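Local coordinates for ankyrin repeat and SOCS box protein 11 (Homo sapiens, PDB 4UUC) that recognises substrates such as BIK, DIRAS2 and RPN1 for a cullin-5-RING E3 ubiquitin ligase, here represented by its ankyrin repeat domain, at residues Thr22-Gly27 and Ala53-Glu58; Ser39-Ala44 and Asn59-Asn64; Gly81-Val86 and Met118-Ala123; Pro138-Cys143 and Ala174-Asn179; Asp149-Leu154 and Ile183-Asp188. One frame throughout, in Å; residues are numbered along the deposited sequence.

How the contacts relate
The five contacts run along the ankyrin stack from ANK 1 to ANK 6; the segments of contacts 1 and 2 alternate along the chain, as do those of 4 and 5. Contact 1 uses helix 50-58 and contact 2 the loop that continues from it; their centres lie about 10 Å apart, with L56 O to A61 N a probable hydrogen bond. Contact 3, between helices 83-91 and 115-123, is centred about 17 Å from contact 2. Contacts 4 and 5 join ANK 5 to ANK 6, again about 10 Å apart, and helix 115-123 packs on helix 148-156. Contacts 1 and 5, about 43 Å apart between centres, never touch: the elongated domain is held by neighbour-to-neighbour packing.

Contact 1: residues Thr22-Gly27 and Ala53-Glu58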
# COMPACT_ATOMS: atom_id res chain seq x y z
N THR A 22 -26.54 -7.67 -16.01
CA THR A 22 -27.98 -7.75 -16.21
C THR A 22 -28.66 -6.54 -15.57
O THR A 22 -29.52 -5.91 -16.19
CB THR A 22 -28.56 -9.06 -15.63
OG1 THR A 22 -27.99 -10.18 -16.31
CG2 THR A 22 -30.08 -9.11 -15.80
N LEU A 23 -28.26 -6.22 -14.35
CA LEU A 23 -28.80 -5.06 -13.64
C LEU A 23 -28.49 -3.76 -14.37
O LEU A 23 -29.34 -2.88 -14.48
CB LEU A 23 -28.26 -5.02 -12.21
CG LEU A 23 -28.80 -6.10 -11.27
CD1 LEU A 23 -27.92 -6.23 -10.02
CD2 LEU A 23 -30.23 -5.79 -10.88
N ILE A 24 -27.26 -3.62 -14.86
CA ILE A 24 -26.87 -2.43 -15.61
C ILE A 24 -27.75 -2.28 -16.85
O ILE A 24 -28.21 -1.19 -17.17
CB ILE A 24 -25.38 -2.49 -16.01
CG1 ILE A 24 -24.50 -2.31 -14.77
CG2 ILE A 24 -25.04 -1.41 -17.04
CD1 ILE A 24 -23.02 -2.58 -14.99
N ALA A 25 -27.98 -3.40 -17.55
CA ALA A 25 -28.78 -3.40 -18.77
C ALA A 25 -30.22 -2.98 -18.50
O ALA A 25 -30.86 -2.38 -19.36
CB ALA A 25 -28.75 -4.78 -19.41
N GLN A 26 -30.72 -3.27 -17.30
CA GLN A 26 -32.08 -2.88 -16.93
C GLN A 26 -32.20 -1.39 -16.65
O GLN A 26 -33.30 -0.84 -16.59
CB GLN A 26 -32.56 -3.67 -15.71
CG GLN A 26 -32.86 -5.13 -15.98
CD GLN A 26 -33.92 -5.33 -17.04
OE1 GLN A 26 -33.62 -5.38 -18.24
NE2 GLN A 26 -35.17 -5.46 -16.61
N GLY A 27 -31.06 -0.74 -16.45
CA GLY A 27 -31.00 0.71 -16.31
C GLY A 27 -30.82 1.22 -14.90
O GLY A 27 -31.10 2.39 -14.63
N ALA A 53 -15.61 -4.31 -12.24
CA ALA A 53 -15.10 -2.94 -12.19
C ALA A 53 -15.13 -2.31 -13.58
O ALA A 53 -15.61 -1.18 -13.74
CB ALA A 53 -13.69 -2.91 -11.62
N LYS A 54 -14.66 -3.03 -14.59
CA LYS A 54 -14.58 -2.48 -15.95
C LYS A 54 -15.97 -2.23 -16.52
O LYS A 54 -16.19 -1.22 -17.18
CB LYS A 54 -13.80 -3.40 -16.88
CG LYS A 54 -13.56 -2.78 -18.25
CD LYS A 54 -12.70 -3.66 -19.14
CE LYS A 54 -12.39 -2.96 -20.46
NZ LYS A 54 -11.57 -3.80 -21.37
N ALA A 55 -16.90 -3.14 -16.26
CA ALA A 55 -18.27 -2.99 -16.73
C ALA A 55 -18.91 -1.74 -16.13
O ALA A 55 -19.65 -1.01 -16.79
CB ALA A 55 -19.09 -4.22 -16.40
N LEU A 56 -18.62 -1.49 -14.85
CA LEU A 56 -19.13 -0.30 -14.18
C LEU A 56 -18.49 0.96 -14.77
O LEU A 56 -19.17 1.96 -15.01
CB LEU A 56 -18.86 -0.39 -12.67
CG LEU A 56 -19.70 -1.42 -11.91
CD1 LEU A 56 -19.09 -1.73 -10.55
CD2 LEU A 56 -21.13 -0.94 -11.75
N LEU A 57 -17.18 0.91 -15.01
CA LEU A 57 -16.45 2.04 -15.58
C LEU A 57 -16.94 2.35 -17.00
O LEU A 57 -17.05 3.52 -17.38
CB LEU A 57 -14.95 1.75 -15.59
CG LEU A 57 -14.30 1.83 -14.21
CD1 LEU A 57 -12.92 1.17 -14.22
CD2 LEU A 57 -14.21 3.27 -13.72
N GLU A 58 -17.22 1.31 -17.77
CA GLU A 58 -17.73 1.46 -19.13
C GLU A 58 -19.08 2.16 -19.15
O GLU A 58 -19.46 2.78 -20.14
CB GLU A 58 -17.84 0.09 -19.81
CG GLU A 58 -16.51 -0.48 -20.29
CD GLU A 58 -16.62 -1.91 -20.80
OE1 GLU A 58 -17.62 -2.59 -20.49
OE2 GLU A 58 -15.69 -2.35 -21.51
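I24 is the residue of T22-G27 that meets A53-E58, and it does so with the outermost carbon of its longer branch. Before it in the chain, T22 turns its hydroxyl back onto its own helix, with OG1 bonded to L18 O, and L23 packs on P7. At I24 the side chain heads for the neighbouring helix. Its CG1 is anti to the carbonyl carbon (chi1 -70°), and chi2 of 170° extends the branch, so that CD1 reaches the methyl L56 CD2 at 4.1 Å. The two side chains cross at about a right angle. The same CD1 comes within 4.1 Å of A55 O, a backbone oxygen that accepts a hydrogen bond from N59 ND2, and is 4.5 Å from A55 CB.

This is the packing of one ankyrin repeat on the next: helix 17-26, the second helix of ANK 1, lies against helix 50-58, its counterpart in ANK 2. L8 of helix 7-14 touches both I24 and L56, bringing the first helix of ANK 1 into the same apolar cluster.

Past I24 the helix runs out. Q26 N bonds to T22 O at 3.1 Å, and G27 takes a positive phi of 104° as the chain leaves the helix in a Schellman motif. G27 N bonds to I24 O at 3.0 Å, and its bond to L23 O is weak.

Contact 2: residues Ser39-Ala44 and Asn59-Asn64; sequences SSLHEA and NGAHVN
L41 makes the apolar part of this contact, laying its CD2 methyl against the chain that leaves helix 50-58. CD2 is 4.0 Å from A61 CB and 3.6 Å from the carbonyl oxygen H62 O, and it also lies over the backbone at V63 CA. CG anti to the backbone N (chi1 180°), together with chi2 of 60°, sets CD2 against this loop; A53 and L57 touch the leucine from helix 50-58.

The polar part is carried by water. One molecule, 2.9 Å from S39 OG, donates to H62 O at 2.8 Å and so links the start of helix 40-46 to the loop.

S39 and H42 form a capping box. H42 N donates to S39 OG, and in return S39 N donates to H42 ND1 at 3.1 Å, almost straight (174°) and in the plane of the ring. The other ring nitrogen, H42 NE2, bonds to G65 O, tying this imidazole to the next part of the chain, as in the TPLH-type motif of ankyrin repeats, here SSLH.

H62 O therefore has a methyl and a water as neighbours, so within ANK 2 the helix start is coupled to the loop by dispersion and one bridging water, without a direct hydrogen bond.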
# COMPACT_ATOMS: atom_id res chain seq x y z
N SER A 39 -19.81 3.41 -3.57
CA SER A 39 -20.41 3.04 -4.85
C SER A 39 -20.20 1.56 -5.14
O SER A 39 -19.42 0.89 -4.47
CB SER A 39 -19.80 3.87 -5.98
OG SER A 39 -18.49 3.42 -6.30
N SER A 40 -20.89 1.05 -6.16
CA SER A 40 -20.70 -0.33 -6.59
C SER A 40 -19.26 -0.56 -7.05
O SER A 40 -18.69 -1.64 -6.85
CB SER A 40 -21.68 -0.68 -7.71
OG SER A 40 -23.01 -0.68 -7.22
N LEU A 41 -18.66 0.46 -7.67
CA LEU A 41 -17.26 0.35 -8.10
C LEU A 41 -16.33 0.16 -6.91
O LEU A 41 -15.40 -0.65 -6.97
CB LEU A 41 -16.85 1.59 -8.90
CG LEU A 41 -15.40 1.58 -9.40
CD1 LEU A 41 -15.14 0.39 -10.32
CD2 LEU A 41 -15.06 2.89 -10.10
N HIS A 42 -16.57 0.90 -5.83
CA HIS A 42 -15.81 0.72 -4.59
C HIS A 42 -15.85 -0.75 -4.16
O HIS A 42 -14.82 -1.33 -3.82
CB HIS A 42 -16.35 1.60 -3.46
CG HIS A 42 -15.91 3.03 -3.53
ND1 HIS A 42 -16.80 4.07 -3.70
CD2 HIS A 42 -14.68 3.59 -3.42
CE1 HIS A 42 -16.13 5.21 -3.70
NE2 HIS A 42 -14.85 4.95 -3.54
N GLU A 43 -17.04 -1.35 -4.19
CA GLU A 43 -17.20 -2.72 -3.71
C GLU A 43 -16.55 -3.74 -4.66
O GLU A 43 -15.94 -4.70 -4.20
CB GLU A 43 -18.68 -3.04 -3.51
CG GLU A 43 -19.35 -2.07 -2.54
CD GLU A 43 -20.29 -2.71 -1.53
OE1 GLU A 43 -20.10 -3.89 -1.16
OE2 GLU A 43 -21.24 -2.02 -1.10
N ALA A 44 -16.68 -3.54 -5.97
CA ALA A 44 -16.01 -4.43 -6.93
C ALA A 44 -14.50 -4.40 -6.72
O ALA A 44 -13.83 -5.43 -6.75
CB ALA A 44 -16.35 -4.04 -8.36
N ASN A 59 -19.81 2.05 -18.04
CA ASN A 59 -21.12 2.67 -17.92
C ASN A 59 -21.11 3.90 -17.01
O ASN A 59 -22.13 4.27 -16.43
CB ASN A 59 -22.13 1.64 -17.40
CG ASN A 59 -22.50 0.61 -18.46
OD1 ASN A 59 -23.43 0.82 -19.23
ND2 ASN A 59 -21.75 -0.49 -18.51
N GLY A 60 -19.94 4.54 -16.91
CA GLY A 60 -19.84 5.86 -16.32
C GLY A 60 -19.56 5.94 -14.83
O GLY A 60 -19.75 6.99 -14.23
N ALA A 61 -19.11 4.84 -14.23
CA ALA A 61 -18.76 4.86 -12.81
C ALA A 61 -17.66 5.89 -12.56
O ALA A 61 -16.80 6.11 -13.41
CB ALA A 61 -18.32 3.47 -12.34
N HIS A 62 -17.69 6.53 -11.38
CA HIS A 62 -16.71 7.55 -11.03
C HIS A 62 -15.42 6.92 -10.52
O HIS A 62 -15.35 6.43 -9.40
CB HIS A 62 -17.29 8.48 -9.96
CG HIS A 62 -18.52 9.22 -10.41
ND1 HIS A 62 -18.72 9.60 -11.72
CD2 HIS A 62 -19.61 9.64 -9.72
CE1 HIS A 62 -19.88 10.23 -11.82
NE2 HIS A 62 -20.44 10.26 -10.62
N VAL A 63 -14.39 6.95 -11.37
CA VAL A 63 -13.13 6.26 -11.09
C VAL A 63 -12.38 6.84 -9.89
O VAL A 63 -11.56 6.15 -9.27
CB VAL A 63 -12.21 6.29 -12.34
CG1 VAL A 63 -11.64 7.70 -12.56
CG2 VAL A 63 -11.10 5.25 -12.22
N ASN A 64 -12.65 8.10 -9.55
CA ASN A 64 -11.98 8.78 -8.45
C ASN A 64 -12.92 9.13 -7.29
O ASN A 64 -12.63 10.02 -6.49
CB ASN A 64 -11.28 10.05 -8.96
CG ASN A 64 -10.03 9.75 -9.75
OD1 ASN A 64 -9.11 9.08 -9.26
ND2 ASN A 64 -9.98 10.24 -10.98
O HOH W 1 -17.01 5.69 -7.25

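Contact 3: residues Gly81-Val86 and Met118-Ala123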
# COMPACT_ATOMS: atom_id res chain seq x y z
N GLY A 81 -5.48 -6.47 -3.63
CA GLY A 81 -4.26 -6.96 -4.25
C GLY A 81 -4.45 -7.40 -5.69
O GLY A 81 -3.62 -8.13 -6.24
N SER A 82 -5.55 -6.96 -6.31
CA SER A 82 -5.79 -7.25 -7.73
C SER A 82 -5.08 -6.26 -8.65
O SER A 82 -5.53 -5.14 -8.85
CB SER A 82 -7.29 -7.23 -8.04
OG SER A 82 -7.50 -7.42 -9.43
N ALA A 83 -3.96 -6.70 -9.22
CA ALA A 83 -3.21 -5.87 -10.16
C ALA A 83 -4.06 -5.52 -11.37
O ALA A 83 -3.95 -4.42 -11.92
CB ALA A 83 -1.93 -6.59 -10.59
N ALA A 84 -4.91 -6.45 -11.79
CA ALA A 84 -5.79 -6.22 -12.92
C ALA A 84 -6.73 -5.05 -12.63
O ALA A 84 -6.95 -4.20 -13.50
CB ALA A 84 -6.59 -7.48 -13.23
N CYS A 85 -7.27 -4.99 -11.42
CA CYS A 85 -8.12 -3.88 -11.01
C CYS A 85 -7.35 -2.56 -11.01
O CYS A 85 -7.84 -1.55 -11.50
CB CYS A 85 -8.72 -4.12 -9.62
SG CYS A 85 -10.22 -5.14 -9.61
N VAL A 86 -6.15 -2.59 -10.45
CA VAL A 86 -5.31 -1.40 -10.42
C VAL A 86 -5.09 -0.88 -11.84
O VAL A 86 -5.24 0.31 -12.10
CB VAL A 86 -3.95 -1.68 -9.73
CG1 VAL A 86 -3.00 -0.50 -9.88
CG2 VAL A 86 -4.15 -2.03 -8.26
N MET A 118 2.19 -2.44 -5.98
CA MET A 118 3.18 -1.42 -5.64
C MET A 118 3.96 -0.98 -6.89
O MET A 118 4.09 0.21 -7.16
CB MET A 118 4.14 -1.95 -4.57
CG MET A 118 5.17 -0.95 -4.07
SD MET A 118 6.51 -1.75 -3.14
CE MET A 118 7.40 -2.57 -4.46
N GLU A 119 4.46 -1.95 -7.64
CA GLU A 119 5.28 -1.65 -8.81
C GLU A 119 4.51 -0.90 -9.88
O GLU A 119 5.04 0.01 -10.51
CB GLU A 119 5.86 -2.94 -9.39
CG GLU A 119 6.90 -3.59 -8.49
CD GLU A 119 7.61 -4.75 -9.16
OE1 GLU A 119 8.00 -4.62 -10.34
OE2 GLU A 119 7.78 -5.80 -8.49
N ILE A 120 3.25 -1.28 -10.09
CA ILE A 120 2.40 -0.59 -11.05
C ILE A 120 2.24 0.88 -10.66
O ILE A 120 2.33 1.76 -11.51
CB ILE A 120 1.01 -1.26 -11.17
CG1 ILE A 120 1.15 -2.65 -11.78
CG2 ILE A 120 0.08 -0.41 -12.04
CD1 ILE A 120 -0.11 -3.50 -11.70
N LEU A 121 2.00 1.14 -9.38
CA LEU A 121 1.83 2.51 -8.90
C LEU A 121 3.11 3.32 -9.08
O LEU A 121 3.07 4.48 -9.47
CB LEU A 121 1.40 2.52 -7.43
CG LEU A 121 -0.02 2.02 -7.15
CD1 LEU A 121 -0.23 1.86 -5.65
CD2 LEU A 121 -1.06 2.95 -7.73
N LEU A 122 4.26 2.70 -8.79
CA LEU A 122 5.54 3.36 -8.99
C LEU A 122 5.78 3.64 -10.47
O LEU A 122 6.31 4.68 -10.84
CB LEU A 122 6.67 2.52 -8.41
CG LEU A 122 6.66 2.38 -6.88
CD1 LEU A 122 7.75 1.42 -6.42
CD2 LEU A 122 6.81 3.74 -6.19
N ALA A 123 5.36 2.70 -11.32
CA ALA A 123 5.47 2.89 -12.77
C ALA A 123 4.57 4.03 -13.24
O ALA A 123 4.81 4.62 -14.30
CB ALA A 123 5.13 1.60 -13.50
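Second helices of successive ankyrin repeats pack side by side here, helix 83-91 of ANK 3 against helix 115-123 of ANK 4. I120 joins them by putting its two branches on two different residues. The end of the longer branch, CD1, lies 3.8 Å from A83 CB and 4.0 Å from the backbone oxygen A83 O. Its shorter branch, CG2, meets V86 CG1 at 3.8 Å.

The torsions account for this division. In I120, CG1 is anti to the carbonyl carbon (chi1 -66°) while CG2 is anti to the backbone N, which sends the branches to two sites about one turn apart on the facing helix. V86 points its own CG1 anti to its backbone N, and the valine and isoleucine side chains cross obliquely. The closest pair of CA atoms, A83 CA and I120 CA, is 7.8 Å apart, a distance that the small alanine and the branched side chains bridge without any hydrogen bond.

At the start of helix 83-91, S82 is the N-cap: C85 N donates to S82 OG at 3.1 Å. V86, which is buried, also touches L74 and A77 of helix 73-80, so it serves both the pairing of helices within ANK 3 and the contact with ANK 4. Such apolar stacking of equivalent helices, repeat upon repeat, is characteristic of the ankyrin solenoid.

Contact 4: residues Pro138-Cys143 and Ala174-Asn179; sequences PLYVAC and AARQSN
C143 and A174 meet where the first helices of two successive ankyrin repeats stack, helix 138-144 of ANK 5 on helix 170-175 of ANK 6. Their backbones come close, the CA atoms of C143 and A174 being 5.1 Å apart, and C143 CB lies 4.2 Å from A174 CB. Residues this small let the helices approach nearly to backbone contact. V182 of helix 180-188 packs on both and closes the cluster from the second helix of ANK 6.

Q177 takes the place beyond the end of the helix. Its chain is bent at chi2 (-48°), and its CG, not its amide, rests on C143 O at 3.5 Å. The amide turns back to its own repeat, where NE2 bonds to A173 O, while Q177 N is held by A174 O in the last turn.

On the outer side, Y140 and R176 come together through a shared partner. D168 OD2 accepts a hydrogen bond from Y140 OH and forms a salt bridge with R176 NH1, so the carboxylate probably offsets the arginine's charge and fixes both side chains. The phenol oxygen Y140 OH approaches the guanidinium obliquely, 4.3 Å from R176 NH1.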
# COMPACT_ATOMS: atom_id res chain seq x y z
N PRO A 138 6.84 4.25 1.83
CA PRO A 138 6.58 2.86 1.46
C PRO A 138 7.62 1.88 2.02
O PRO A 138 7.26 0.79 2.46
CB PRO A 138 6.62 2.90 -0.07
CG PRO A 138 6.20 4.30 -0.41
CD PRO A 138 6.81 5.15 0.67
N LEU A 139 8.89 2.28 2.02
CA LEU A 139 9.94 1.41 2.55
C LEU A 139 9.72 1.17 4.05
O LEU A 139 9.90 0.05 4.53
CB LEU A 139 11.32 2.01 2.31
CG LEU A 139 12.50 1.20 2.85
CD1 LEU A 139 12.55 -0.19 2.22
CD2 LEU A 139 13.80 1.96 2.62
N TYR A 140 9.34 2.21 4.77
CA TYR A 140 9.08 2.10 6.20
C TYR A 140 7.94 1.13 6.49
O TYR A 140 8.03 0.31 7.41
CB TYR A 140 8.76 3.48 6.77
CG TYR A 140 8.58 3.50 8.27
CD1 TYR A 140 9.67 3.63 9.11
CD2 TYR A 140 7.32 3.41 8.83
CE1 TYR A 140 9.51 3.66 10.49
CE2 TYR A 140 7.15 3.43 10.20
CZ TYR A 140 8.24 3.56 11.02
OH TYR A 140 8.05 3.57 12.38
N VAL A 141 6.87 1.22 5.71
CA VAL A 141 5.74 0.31 5.85
C VAL A 141 6.19 -1.12 5.55
O VAL A 141 5.84 -2.04 6.29
CB VAL A 141 4.58 0.71 4.90
CG1 VAL A 141 3.46 -0.32 4.94
CG2 VAL A 141 4.05 2.09 5.29
N ALA A 142 6.94 -1.30 4.47
CA ALA A 142 7.45 -2.62 4.10
C ALA A 142 8.25 -3.25 5.24
O ALA A 142 8.12 -4.45 5.51
CB ALA A 142 8.32 -2.51 2.84
N CYS A 143 9.09 -2.46 5.89
CA CYS A 143 9.90 -2.94 6.99
C CYS A 143 9.07 -3.24 8.24
O CYS A 143 9.33 -4.20 8.95
CB CYS A 143 11.01 -1.94 7.32
SG CYS A 143 12.26 -1.78 6.01
N ALA A 174 12.40 -2.09 11.29
CA ALA A 174 12.82 -3.47 11.10
C ALA A 174 13.34 -4.09 12.39
O ALA A 174 13.16 -5.28 12.64
CB ALA A 174 13.88 -3.55 10.00
N ALA A 175 13.99 -3.27 13.21
CA ALA A 175 14.58 -3.73 14.47
C ALA A 175 13.51 -4.20 15.46
O ALA A 175 13.78 -5.04 16.31
CB ALA A 175 15.42 -2.62 15.09
N ARG A 176 12.31 -3.64 15.35
CA ARG A 176 11.21 -4.02 16.23
C ARG A 176 10.52 -5.31 15.78
O ARG A 176 9.71 -5.87 16.53
CB ARG A 176 10.17 -2.90 16.30
CG ARG A 176 10.65 -1.63 16.95
CD ARG A 176 9.48 -0.72 17.25
NE ARG A 176 9.89 0.63 17.61
CZ ARG A 176 10.15 1.60 16.74
NH1 ARG A 176 10.04 1.39 15.44
NH2 ARG A 176 10.52 2.80 17.18
N GLN A 177 10.81 -5.75 14.56
CA GLN A 177 10.21 -6.96 14.01
C GLN A 177 11.16 -8.14 14.14
O GLN A 177 12.10 -8.10 14.94
CB GLN A 177 9.82 -6.76 12.54
CG GLN A 177 9.10 -5.45 12.23
CD GLN A 177 7.97 -5.14 13.18
OE1 GLN A 177 7.24 -6.03 13.62
NE2 GLN A 177 7.81 -3.86 13.51
N SER A 178 10.91 -9.19 13.36
CA SER A 178 11.63 -10.46 13.51
C SER A 178 12.26 -10.96 12.21
O SER A 178 12.58 -12.15 12.10
CB SER A 178 10.67 -11.53 14.05
OG SER A 178 10.13 -11.13 15.30
N ASN A 179 12.46 -10.07 11.25
CA ASN A 179 13.00 -10.46 9.94
C ASN A 179 14.45 -10.02 9.73
O ASN A 179 14.74 -8.83 9.56
CB ASN A 179 12.15 -9.89 8.81
CG ASN A 179 12.42 -10.58 7.49
OD1 ASN A 179 13.44 -10.33 6.85
ND2 ASN A 179 11.51 -11.46 7.08

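Contact 5: residues Asp149-Leu154 and Ile183-Asp188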
# COMPACT_ATOMS: atom_id res chain seq x y z
N ASP A 149 10.22 -9.02 -0.10
CA ASP A 149 10.27 -8.76 -1.54
C ASP A 149 10.00 -7.29 -1.85
O ASP A 149 10.61 -6.72 -2.76
CB ASP A 149 9.25 -9.63 -2.28
CG ASP A 149 9.62 -11.11 -2.26
OD1 ASP A 149 10.81 -11.44 -2.04
OD2 ASP A 149 8.71 -11.94 -2.46
N CYS A 150 9.10 -6.66 -1.10
CA CYS A 150 8.81 -5.24 -1.28
C CYS A 150 10.00 -4.38 -0.86
O CYS A 150 10.32 -3.39 -1.53
CB CYS A 150 7.56 -4.84 -0.49
SG CYS A 150 6.02 -5.44 -1.20
N VAL A 151 10.64 -4.75 0.24
CA VAL A 151 11.84 -4.05 0.70
C VAL A 151 12.92 -4.12 -0.38
O VAL A 151 13.50 -3.10 -0.74
CB VAL A 151 12.37 -4.65 2.03
CG1 VAL A 151 13.76 -4.11 2.37
CG2 VAL A 151 11.40 -4.37 3.17
N LYS A 152 13.16 -5.32 -0.89
CA LYS A 152 14.20 -5.52 -1.90
C LYS A 152 13.93 -4.68 -3.15
O LYS A 152 14.81 -3.98 -3.64
CB LYS A 152 14.32 -7.00 -2.27
CG LYS A 152 15.39 -7.28 -3.30
CD LYS A 152 15.68 -8.76 -3.40
CE LYS A 152 16.85 -9.04 -4.35
NZ LYS A 152 16.48 -8.79 -5.77
N LYS A 153 12.70 -4.75 -3.64
CA LYS A 153 12.32 -4.03 -4.85
C LYS A 153 12.41 -2.51 -4.68
O LYS A 153 12.91 -1.81 -5.55
CB LYS A 153 10.90 -4.42 -5.28
CG LYS A 153 10.50 -3.92 -6.66
CD LYS A 153 11.24 -4.67 -7.76
CE LYS A 153 11.14 -3.96 -9.10
NZ LYS A 153 11.83 -4.71 -10.18
N LEU A 154 11.92 -2.01 -3.55
CA LEU A 154 11.96 -0.57 -3.27
C LEU A 154 13.40 -0.05 -3.23
O LEU A 154 13.70 1.01 -3.78
CB LEU A 154 11.25 -0.27 -1.95
CG LEU A 154 9.72 -0.31 -2.02
CD1 LEU A 154 9.11 -0.39 -0.63
CD2 LEU A 154 9.18 0.90 -2.77
N ILE A 183 16.97 -6.65 7.71
CA ILE A 183 18.09 -5.98 8.36
C ILE A 183 19.31 -5.93 7.42
O ILE A 183 19.91 -4.87 7.23
CB ILE A 183 18.49 -6.67 9.68
CG1 ILE A 183 17.33 -6.63 10.69
CG2 ILE A 183 19.73 -6.01 10.30
CD1 ILE A 183 16.97 -5.24 11.20
N HIS A 184 19.66 -7.07 6.83
CA HIS A 184 20.85 -7.11 5.98
C HIS A 184 20.63 -6.35 4.66
O HIS A 184 21.56 -5.72 4.15
CB HIS A 184 21.26 -8.56 5.69
CG HIS A 184 21.82 -9.27 6.89
ND1 HIS A 184 22.86 -8.75 7.63
CD2 HIS A 184 21.48 -10.44 7.48
CE1 HIS A 184 23.15 -9.58 8.62
NE2 HIS A 184 22.32 -10.61 8.55
N LEU A 185 19.42 -6.40 4.13
CA LEU A 185 19.10 -5.65 2.92
C LEU A 185 19.25 -4.15 3.14
O LEU A 185 19.85 -3.46 2.32
CB LEU A 185 17.67 -5.97 2.44
CG LEU A 185 17.48 -7.23 1.60
CD1 LEU A 185 16.01 -7.57 1.49
CD2 LEU A 185 18.09 -7.06 0.22
N LEU A 186 18.67 -3.64 4.22
CA LEU A 186 18.81 -2.22 4.56
C LEU A 186 20.27 -1.83 4.75
O LEU A 186 20.73 -0.81 4.23
CB LEU A 186 18.03 -1.88 5.83
CG LEU A 186 16.50 -1.87 5.72
CD1 LEU A 186 15.90 -1.61 7.10
CD2 LEU A 186 16.02 -0.83 4.73
N THR A 187 21.00 -2.64 5.51
CA THR A 187 22.41 -2.38 5.76
C THR A 187 23.21 -2.41 4.46
O THR A 187 24.06 -1.54 4.23
CB THR A 187 22.99 -3.41 6.74
OG1 THR A 187 22.26 -3.36 7.97
CG2 THR A 187 24.46 -3.10 7.03
N ASP A 188 22.93 -3.39 3.60
CA ASP A 188 23.61 -3.50 2.31
C ASP A 188 23.40 -2.26 1.45
O ASP A 188 24.26 -1.91 0.63
CB ASP A 188 23.13 -4.72 1.53
CG ASP A 188 23.62 -6.04 2.12
OD1 ASP A 188 24.56 -6.04 2.94
OD2 ASP A 188 23.05 -7.08 1.75
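K152 and L185 mark the closest approach of two helical segments, their CA atoms 6.9 Å apart. D149-L154 belongs to helix 148-156 of ANK 5, and I183-D188 to helix 180-188 of ANK 6. Both keep regular i to i+4 bonding, for example K153 N to D149 O and T187 N to I183 O.

L185 makes the bridge between them. Its CD1 makes the closest contacts: it lies 4.2 Å from V151 CG1 and also 4.2 Å from K152 CB, resting against two consecutive residues of the facing helix. L185 has its CG anti to the carbonyl carbon (chi1 -83°), which together with an extended chi2 carries the methyl across. V151 belongs to the interior as well, packing on A142 and C143 of helix 138-144; L186 also packs on C143, and on V161.

K152 meets the leucine mainly with the base of its side chain. Its aliphatic part then runs outward and bends at chi4 (-70°), where NZ forms a salt bridge with E156 OE2 on the same helix. Apolar packing and charge pairing are thus kept at opposite ends of one lysine.

On helix 180-188, T187 OG1 donates to I183 O at 2.9 Å from above the carbonyl plane, while T187 N reaches that oxygen from the opposite face, so two bonds grip it. Farther along the stack, H184 and D188 are both held by R220 of helix 212-220. Apolar packing between the second helices of neighbouring repeats is characteristic of the ankyrin fold.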